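Local coordinates for protein SAS-6 (Leishmania major, PDB 4CKM) that probably helps build the ninefold cartwheel at the core of basal bodies and centrioles, this piece being its N-terminal domain, at residues V45-K50 and Y136-V141. Numbering follows the deposited sequence.
Sequences VMVSTK and YELSFV
Ser-48 and Ser-139 sit side by side where strand 45-50 pairs in parallel with strand 136-141, joining the two strands that end the order across the mixed sheet, 39-50 and 136-142, in this SAS-6 N-terminal domain, whose family belongs with the XRCC4 N-terminal fold. Three backbone hydrogen bonds link the two segments, and Lys-50 continues the ladder to Leu-142. Ser-48 N donates to Leu-138 O at 3.0 Å. Phe-140 N gives Ser-48 O a short, nearly straight bond of 2.8 Å (165° at the hydrogen). Lys-50 N reaches Phe-140 O at 3.2 Å. Ser-48 thus spends both its backbone polar groups on strand 136-141, while the flanking Val-47 and Thr-49 make theirs with Arg-59 and Gln-57 of the next strand, 57-70. The segment axes lie 37° apart, and toward Val-45 and Tyr-136 the strands diverge until direct pairing gives way to a water that donates to Met-46 O and accepts from Leu-138 N.

Leu-138 fills the inner side of this divergence: its CD1 meets Val-45 CG2 at 3.7 Å, the two side chains crossing at nearly a right angle. Helix 117-130 packs over the same leucine through Leu-126 and Ile-129. Val-47, with CG1 anti to its backbone nitrogen (chi1 -173°), lays that methyl against Phe-140 CB at 3.7 Å. Thr-49 and Phe-140 point to one face of the sheet. The ring of Phe-140 leads away from strand 45-50 to meet Phe-93 edge-to-face. Thr-49 OG1 likewise turns from the pairing, bonding to Gln-57 O and Arg-59 NH1.

The opposite face carries Ser-48, Lys-50, Ser-139 and Val-141. Lys-50 runs alongside Val-141, pointing the same way, its CE 4.2 Å from Val-141 CG2. Next to them a second water links the two serine hydroxyls, lying 2.7 Å from Ser-48 OG and 3.0 Å from Ser-139 OG, and donates a weak bond to Ser-48 O.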
ATOM      1  N   VAL A  45      19.647   8.759   7.373  1.00 34.63           N
ATOM      2  CA  VAL A  45      18.271   8.601   7.829  1.00 34.32           C
ATOM      3  C   VAL A  45      18.198   7.371   8.680  1.00 32.73           C
ATOM      4  O   VAL A  45      18.959   6.430   8.473  1.00 30.88           O
ATOM      5  CB  VAL A  45      17.264   8.436   6.670  1.00 35.55           C
ATOM      6  CG1 VAL A  45      17.035   9.749   5.983  1.00 36.92           C
ATOM      7  CG2 VAL A  45      17.763   7.410   5.661  1.00 37.80           C
ATOM      8  N   MET A  46      17.274   7.383   9.635  1.00 32.88           N
ATOM      9  CA  MET A  46      17.009   6.199  10.438  1.00 33.47           C
ATOM     10  C   MET A  46      16.123   5.248   9.632  1.00 32.27           C
ATOM     11  O   MET A  46      15.108   5.658   9.060  1.00 30.62           O
ATOM     12  CB  MET A  46      16.301   6.582  11.743  1.00 35.34           C
ATOM     13  CG  MET A  46      17.145   7.430  12.670  1.00 38.49           C
ATOM     14  SD  MET A  46      18.586   6.500  13.176  1.00 46.07           S
ATOM     15  CE  MET A  46      19.527   7.804  13.961  1.00 53.33           C
ATOM     16  N   VAL A  47      16.485   3.973   9.638  1.00 31.10           N
ATOM     17  CA  VAL A  47      15.736   2.958   8.926  1.00 29.39           C
ATOM     18  C   VAL A  47      15.553   1.753   9.816  1.00 28.75           C
ATOM     19  O   VAL A  47      16.500   1.286  10.430  1.00 29.87           O
ATOM     20  CB  VAL A  47      16.470   2.562   7.623  1.00 28.72           C
ATOM     21  CG1 VAL A  47      15.625   1.611   6.773  1.00 29.91           C
ATOM     22  CG2 VAL A  47      16.820   3.811   6.809  1.00 29.11           C
ATOM     23  N   SER A  48      14.332   1.234   9.875  1.00 30.51           N
ATOM     24  CA  SER A  48      14.119  -0.105  10.435  1.00 30.61           C
ATOM     25  C   SER A  48      14.513  -1.147   9.388  1.00 31.94           C
ATOM     26  O   SER A  48      13.875  -1.253   8.342  1.00 31.86           O
ATOM     27  CB  SER A  48      12.666  -0.309  10.887  1.00 29.84           C
ATOM     28  OG  SER A  48      12.478  -1.643  11.340  1.00 28.71           O
ATOM     29  N   THR A  49      15.587  -1.876   9.664  1.00 32.81           N
ATOM     30  CA  THR A  49      16.096  -2.925   8.784  1.00 34.15           C
ATOM     31  C   THR A  49      15.834  -4.312   9.346  1.00 34.20           C
ATOM     32  O   THR A  49      15.962  -4.539  10.555  1.00 31.90           O
ATOM     33  CB  THR A  49      17.621  -2.836   8.628  1.00 33.85           C
ATOM     34  OG1 THR A  49      18.227  -2.868   9.925  1.00 34.06           O
ATOM     35  CG2 THR A  49      18.012  -1.562   7.968  1.00 37.11           C
ATOM     36  N   LYS A  50      15.506  -5.245   8.470  1.00 34.25           N
ATOM     37  CA  LYS A  50      15.401  -6.634   8.872  1.00 38.95           C
ATOM     38  C   LYS A  50      15.579  -7.590   7.713  1.00 39.69           C
ATOM     39  O   LYS A  50      15.242  -7.253   6.573  1.00 34.59           O
ATOM     40  CB  LYS A  50      14.078  -6.892   9.581  1.00 42.74           C
ATOM     41  CG  LYS A  50      12.869  -6.950   8.700  1.00 47.43           C
ATOM     42  CD  LYS A  50      11.633  -7.187   9.539  1.00 51.47           C
ATOM     43  CE  LYS A  50      10.382  -7.140   8.680  1.00 55.32           C
ATOM     44  NZ  LYS A  50       9.294  -6.344   9.312  1.00 58.48           N
ATOM     45  N   TYR A 136       6.587  10.482   8.518  1.00 39.69           N
ATOM     46  CA  TYR A 136       6.809   9.261   7.795  1.00 39.34           C
ATOM     47  C   TYR A 136       7.998   8.547   8.358  1.00 34.95           C
ATOM     48  O   TYR A 136       8.852   9.163   8.947  1.00 32.61           O
ATOM     49  CB  TYR A 136       7.057   9.542   6.298  1.00 41.07           C
ATOM     50  CG  TYR A 136       5.871  10.116   5.521  1.00 44.50           C
ATOM     51  CD1 TYR A 136       4.590  10.162   6.064  1.00 48.81           C
ATOM     52  CD2 TYR A 136       6.033  10.586   4.220  1.00 47.82           C
ATOM     53  CE1 TYR A 136       3.522  10.677   5.344  1.00 50.22           C
ATOM     54  CE2 TYR A 136       4.972  11.102   3.497  1.00 48.96           C
ATOM     55  CZ  TYR A 136       3.719  11.141   4.063  1.00 51.65           C
ATOM     56  OH  TYR A 136       2.657  11.648   3.352  1.00 56.56           O
ATOM     57  N   GLU A 137       8.057   7.246   8.117  1.00 32.76           N
ATOM     58  CA  GLU A 137       9.166   6.391   8.552  1.00 35.87           C
ATOM     59  C   GLU A 137       9.703   5.593   7.381  1.00 30.55           C
ATOM     60  O   GLU A 137       9.018   5.443   6.382  1.00 29.25           O
ATOM     61  CB  GLU A 137       8.679   5.351   9.564  1.00 37.73           C
ATOM     62  CG  GLU A 137       8.262   5.899  10.903  1.00 45.65           C
ATOM     63  CD  GLU A 137       7.677   4.818  11.821  1.00 47.41           C
ATOM     64  OE1 GLU A 137       7.344   3.696  11.361  1.00 51.19           O
ATOM     65  OE2 GLU A 137       7.532   5.106  13.016  1.00 58.86           O
ATOM     66  N   LEU A 138      10.890   5.026   7.550  1.00 29.38           N
ATOM     67  CA  LEU A 138      11.485   4.143   6.552  1.00 31.61           C
ATOM     68  C   LEU A 138      11.746   2.742   7.093  1.00 31.60           C
ATOM     69  O   LEU A 138      12.206   2.555   8.240  1.00 30.15           O
ATOM     70  CB  LEU A 138      12.813   4.699   6.062  1.00 32.54           C
ATOM     71  CG  LEU A 138      12.741   6.054   5.367  1.00 34.62           C
ATOM     72  CD1 LEU A 138      14.145   6.606   5.149  1.00 35.07           C
ATOM     73  CD2 LEU A 138      12.001   5.918   4.043  1.00 34.59           C
ATOM     74  N   SER A 139      11.486   1.770   6.232  1.00 29.57           N
ATOM     75  CA  SER A 139      11.726   0.372   6.508  1.00 30.96           C
ATOM     76  C   SER A 139      12.503  -0.194   5.332  1.00 29.28           C
ATOM     77  O   SER A 139      12.287   0.231   4.198  1.00 30.18           O
ATOM     78  CB  SER A 139      10.403  -0.353   6.645  1.00 32.74           C
ATOM     79  OG  SER A 139      10.652  -1.725   6.851  1.00 36.47           O
ATOM     80  N   PHE A 140      13.436  -1.097   5.598  1.00 28.55           N
ATOM     81  CA  PHE A 140      14.164  -1.786   4.542  1.00 30.29           C
ATOM     82  C   PHE A 140      14.214  -3.263   4.857  1.00 33.65           C
ATOM     83  O   PHE A 140      14.859  -3.672   5.810  1.00 33.20           O
ATOM     84  CB  PHE A 140      15.563  -1.235   4.370  1.00 31.96           C
ATOM     85  CG  PHE A 140      16.257  -1.705   3.121  1.00 32.25           C
ATOM     86  CD1 PHE A 140      15.755  -1.382   1.861  1.00 34.48           C
ATOM     87  CD2 PHE A 140      17.409  -2.445   3.195  1.00 32.21           C
ATOM     88  CE1 PHE A 140      16.396  -1.784   0.705  1.00 33.73           C
ATOM     89  CE2 PHE A 140      18.049  -2.874   2.036  1.00 35.92           C
ATOM     90  CZ  PHE A 140      17.541  -2.540   0.792  1.00 35.54           C
ATOM     91  N   VAL A 141      13.496  -4.057   4.065  1.00 34.70           N
ATOM     92  CA  VAL A 141      13.389  -5.489   4.293  1.00 34.40           C
ATOM     93  C   VAL A 141      14.175  -6.256   3.255  1.00 35.06           C
ATOM     94  O   VAL A 141      13.890  -6.173   2.072  1.00 34.93           O
ATOM     95  CB  VAL A 141      11.938  -5.935   4.177  1.00 35.33           C
ATOM     96  CG1 VAL A 141      11.831  -7.421   4.479  1.00 35.04           C
ATOM     97  CG2 VAL A 141      11.045  -5.101   5.110  1.00 36.08           C
TER
HETATM   98  O   HOH W   1      12.603   5.869   9.802  1.00 24.39           O
HETATM   99  O   HOH W   2      11.563  -3.165   9.270  1.00 42.90           O